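Local structure of cellulase (Clostridium cellulovorans, 6UI3) at residues A223-L231 against F241-T252. The protein probably cleaves internal beta-glucosidic bonds of cellulose and related plant polysaccharides through this family 5 glycoside hydrolase domain, a broad-specificity endoglucanase. Sequence-based numbering, arbitrary orientation.
Sequences AYIPYNLAL and FGDADAAFIDKT
With chi1 at 58°, I225 sets CG1 between its own backbone N and carbonyl carbon and extends CD1 toward T252, which it meets tip to tip, 3.8 Å from CD1 to OG1. F248 holds CG anti to its backbone N (chi1 -173°), which brings the ring against the I225 side chain; there CB of I225 lies at the ring edge, in plane, 3.8 Å from CE2 of F248. I249 crosses I225 obliquely, CG1 to CG1 at 4.1 Å, and its CD1 lies 3.7 Å from O of I225, a buried carbonyl oxygen with no hydrogen-bond partner in the model. T252 OG1 itself donates to O of F248, 30° off the carbonyl plane, and this oxygen thus accepts two donors, T252 N and T252 OG1.

The I225-P226 peptide is cis, and the proline ring after it crosses D245 at about a right angle, with CG 3.3 Å from OD1 of D245. The other carboxylate oxygen, OD2, receives the G242 N-H through its anti lone pair in a nearly straight bond (2.9 Å from N to OD2), tying D245 to the N-cap residue of its own helix. Farther along, L229 CD2 sits at the F241 ring edge, 3.8 Å from CD2 of F241; F241 also stacks edge-to-face with F286.

No hydrogen bond joins the two segments; the contact is mainly apolar, with the D245 carboxylate beside the proline ring. I249 continues onto F286 and F289 of helix 280-296. The arrangement belongs to the (beta/alpha)8 TIM barrel of family 5: the loop and short helix after strand 217-222 pack on helix 243-261, which leads to strand 267-272 within a beta-alpha-beta crossover.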
loop_
_atom_site.group_PDB
_atom_site.type_symbol
_atom_site.label_atom_id
_atom_site.label_comp_id
_atom_site.label_asym_id
_atom_site.label_seq_id
_atom_site.Cartn_x
_atom_site.Cartn_y
_atom_site.Cartn_z
ATOM N N ALA A 223 4.866 5.622 -5.554
ATOM C CA ALA A 223 5.818 6.424 -6.341
ATOM C C ALA A 223 6.675 5.522 -7.233
ATOM O O ALA A 223 7.804 5.140 -6.897
ATOM C CB ALA A 223 6.661 7.325 -5.432
ATOM N N TYR A 224 6.113 5.185 -8.389
ATOM C CA TYR A 224 6.845 4.464 -9.427
ATOM C C TYR A 224 7.492 5.531 -10.305
ATOM O O TYR A 224 6.992 5.903 -11.369
ATOM C CB TYR A 224 5.894 3.605 -10.231
ATOM C CG TYR A 224 5.063 2.582 -9.484
ATOM C CD1 TYR A 224 5.426 1.247 -9.476
ATOM C CD2 TYR A 224 3.881 2.940 -8.859
ATOM C CE1 TYR A 224 4.639 0.292 -8.851
ATOM C CE2 TYR A 224 3.079 1.990 -8.225
ATOM C CZ TYR A 224 3.459 0.660 -8.231
ATOM O OH TYR A 224 2.668 -0.309 -7.658
ATOM N N ILE A 225 8.616 6.050 -9.828
ATOM C CA ILE A 225 9.182 7.275 -10.388
ATOM C C ILE A 225 10.657 7.104 -10.714
ATOM O O ILE A 225 11.365 6.372 -10.004
ATOM C CB ILE A 225 8.983 8.480 -9.442
ATOM C CG1 ILE A 225 9.613 8.241 -8.069
ATOM C CG2 ILE A 225 7.483 8.829 -9.344
ATOM C CD1 ILE A 225 9.674 9.514 -7.214
ATOM N N PRO A 226 11.154 7.754 -11.772
ATOM C CA PRO A 226 10.373 8.454 -12.791
ATOM C C PRO A 226 9.546 7.457 -13.602
ATOM O O PRO A 226 9.975 6.334 -13.852
ATOM C CB PRO A 226 11.434 9.169 -13.643
ATOM C CG PRO A 226 12.682 8.443 -13.394
ATOM C CD PRO A 226 12.590 7.729 -12.088
ATOM N N TYR A 227 8.346 7.867 -13.998
ATOM C CA TYR A 227 7.391 6.958 -14.618
ATOM C C TYR A 227 7.941 6.266 -15.861
ATOM O O TYR A 227 7.738 5.061 -16.049
ATOM C CB TYR A 227 6.110 7.732 -14.970
ATOM C CG TYR A 227 5.153 6.945 -15.820
ATOM C CD1 TYR A 227 4.407 5.917 -15.274
ATOM C CD2 TYR A 227 5.003 7.216 -17.170
ATOM C CE1 TYR A 227 3.540 5.171 -16.059
ATOM C CE2 TYR A 227 4.138 6.478 -17.954
ATOM C CZ TYR A 227 3.419 5.463 -17.389
ATOM O OH TYR A 227 2.556 4.731 -18.188
ATOM N N ASN A 228 8.586 7.009 -16.763
ATOM C CA ASN A 228 8.941 6.405 -18.048
ATOM C C ASN A 228 9.925 5.259 -17.898
ATOM O O ASN A 228 9.891 4.314 -18.692
ATOM C CB ASN A 228 9.462 7.463 -19.017
ATOM C CG ASN A 228 8.360 8.316 -19.588
ATOM O OD1 ASN A 228 7.210 7.890 -19.696
ATOM N ND2 ASN A 228 8.713 9.526 -19.990
ATOM N N LEU A 229 10.794 5.318 -16.892
ATOM C CA LEU A 229 11.710 4.224 -16.594
ATOM C C LEU A 229 11.037 3.144 -15.758
ATOM O O LEU A 229 11.167 1.948 -16.047
ATOM C CB LEU A 229 12.919 4.781 -15.839
ATOM C CG LEU A 229 13.904 3.733 -15.323
ATOM C CD1 LEU A 229 14.596 2.985 -16.455
ATOM C CD2 LEU A 229 14.945 4.366 -14.385
ATOM N N ALA A 230 10.332 3.543 -14.704
ATOM C CA ALA A 230 9.910 2.593 -13.686
ATOM C C ALA A 230 8.660 1.809 -14.039
ATOM O O ALA A 230 8.524 0.655 -13.609
ATOM C CB ALA A 230 9.678 3.283 -12.335
ATOM N N LEU A 231 7.715 2.403 -14.757
ATOM C CA LEU A 231 6.416 1.776 -14.938
ATOM C C LEU A 231 5.876 1.805 -16.357
ATOM O O LEU A 231 5.024 0.973 -16.674
ATOM C CB LEU A 231 5.383 2.395 -13.984
ATOM C CG LEU A 231 4.030 1.705 -13.806
ATOM C CD1 LEU A 231 4.221 0.261 -13.416
ATOM C CD2 LEU A 231 3.210 2.443 -12.759
ATOM N N PHE A 241 19.056 3.573 -15.700
ATOM C CA PHE A 241 18.919 4.377 -14.492
ATOM C C PHE A 241 20.109 5.332 -14.440
ATOM O O PHE A 241 21.242 4.908 -14.196
ATOM C CB PHE A 241 18.842 3.499 -13.245
ATOM C CG PHE A 241 18.669 4.290 -11.973
ATOM C CD1 PHE A 241 19.606 4.218 -10.970
ATOM C CD2 PHE A 241 17.569 5.122 -11.787
ATOM C CE1 PHE A 241 19.452 4.958 -9.793
ATOM C CE2 PHE A 241 17.420 5.862 -10.621
ATOM C CZ PHE A 241 18.361 5.764 -9.621
ATOM N N GLY A 242 19.851 6.612 -14.693
ATOM C CA GLY A 242 20.893 7.613 -14.774
ATOM C C GLY A 242 20.690 8.800 -13.850
ATOM O O GLY A 242 19.782 8.834 -13.016
ATOM N N ASP A 243 21.564 9.793 -14.015
ATOM C CA ASP A 243 21.623 10.917 -13.087
ATOM C C ASP A 243 20.291 11.648 -12.984
ATOM O O ASP A 243 19.876 12.027 -11.889
ATOM C CB ASP A 243 22.702 11.912 -13.520
ATOM C CG ASP A 243 24.110 11.415 -13.290
ATOM O OD1 ASP A 243 24.292 10.417 -12.575
ATOM O OD2 ASP A 243 25.039 12.061 -13.824
ATOM N N ALA A 244 19.609 11.878 -14.110
ATOM C CA ALA A 244 18.361 12.637 -14.044
ATOM C C ALA A 244 17.277 11.865 -13.303
ATOM O O ALA A 244 16.440 12.459 -12.612
ATOM C CB ALA A 244 17.887 12.996 -15.449
ATOM N N ASP A 245 17.286 10.542 -13.418
ATOM C CA ASP A 245 16.314 9.720 -12.711
ATOM C C ASP A 245 16.559 9.771 -11.213
ATOM O O ASP A 245 15.615 9.920 -10.418
ATOM C CB ASP A 245 16.397 8.288 -13.235
ATOM C CG ASP A 245 16.333 8.222 -14.734
ATOM O OD1 ASP A 245 15.358 8.729 -15.311
ATOM O OD2 ASP A 245 17.305 7.726 -15.352
ATOM N N ALA A 246 17.823 9.599 -10.814
ATOM C CA ALA A 246 18.196 9.708 -9.410
ATOM C C ALA A 246 17.836 11.075 -8.853
ATOM O O ALA A 246 17.320 11.179 -7.730
ATOM C CB ALA A 246 19.686 9.417 -9.246
ATOM N N ALA A 247 18.094 12.135 -9.623
ATOM C CA ALA A 247 17.776 13.481 -9.159
ATOM C C ALA A 247 16.280 13.644 -8.927
ATOM O O ALA A 247 15.862 14.297 -7.963
ATOM C CB ALA A 247 18.277 14.500 -10.177
ATOM N N PHE A 248 15.452 13.071 -9.803
ATOM C CA PHE A 248 14.008 13.204 -9.637
ATOM C C PHE A 248 13.542 12.509 -8.356
ATOM O O PHE A 248 12.692 13.029 -7.610
ATOM C CB PHE A 248 13.276 12.653 -10.864
ATOM C CG PHE A 248 11.801 12.907 -10.826
ATOM C CD1 PHE A 248 11.297 14.166 -11.108
ATOM C CD2 PHE A 248 10.916 11.910 -10.472
ATOM C CE1 PHE A 248 9.923 14.410 -11.036
ATOM C CE2 PHE A 248 9.559 12.143 -10.399
ATOM C CZ PHE A 248 9.057 13.382 -10.681
ATOM N N ILE A 249 14.063 11.313 -8.099
ATOM C CA ILE A 249 13.732 10.598 -6.874
ATOM C C ILE A 249 14.167 11.402 -5.655
ATOM O O ILE A 249 13.401 11.578 -4.698
ATOM C CB ILE A 249 14.376 9.201 -6.889
ATOM C CG1 ILE A 249 13.724 8.311 -7.945
ATOM C CG2 ILE A 249 14.285 8.548 -5.518
ATOM C CD1 ILE A 249 14.552 7.077 -8.307
ATOM N N ASP A 250 15.405 11.893 -5.666
ATOM C CA ASP A 250 15.919 12.617 -4.509
ATOM C C ASP A 250 15.094 13.871 -4.225
ATOM O O ASP A 250 14.762 14.155 -3.067
ATOM C CB ASP A 250 17.389 12.973 -4.727
ATOM C CG ASP A 250 18.011 13.549 -3.495
ATOM O OD1 ASP A 250 18.344 12.755 -2.600
ATOM O OD2 ASP A 250 18.135 14.782 -3.376
ATOM N N LYS A 251 14.749 14.629 -5.273
ATOM C CA LYS A 251 13.947 15.836 -5.093
ATOM C C LYS A 251 12.591 15.501 -4.493
ATOM O O LYS A 251 12.112 16.180 -3.573
ATOM C CB LYS A 251 13.786 16.547 -6.439
ATOM C CG LYS A 251 12.930 17.831 -6.422
ATOM C CD LYS A 251 12.931 18.525 -7.773
ATOM C CE LYS A 251 12.050 17.802 -8.770
ATOM N NZ LYS A 251 12.261 18.340 -10.156
ATOM N N THR A 252 11.962 14.445 -4.998
ATOM C CA THR A 252 10.642 14.058 -4.511
ATOM C C THR A 252 10.707 13.697 -3.038
ATOM O O THR A 252 9.863 14.120 -2.246
ATOM C CB THR A 252 10.098 12.881 -5.327
ATOM O OG1 THR A 252 9.941 13.253 -6.698
ATOM C CG2 THR A 252 8.744 12.408 -4.819
#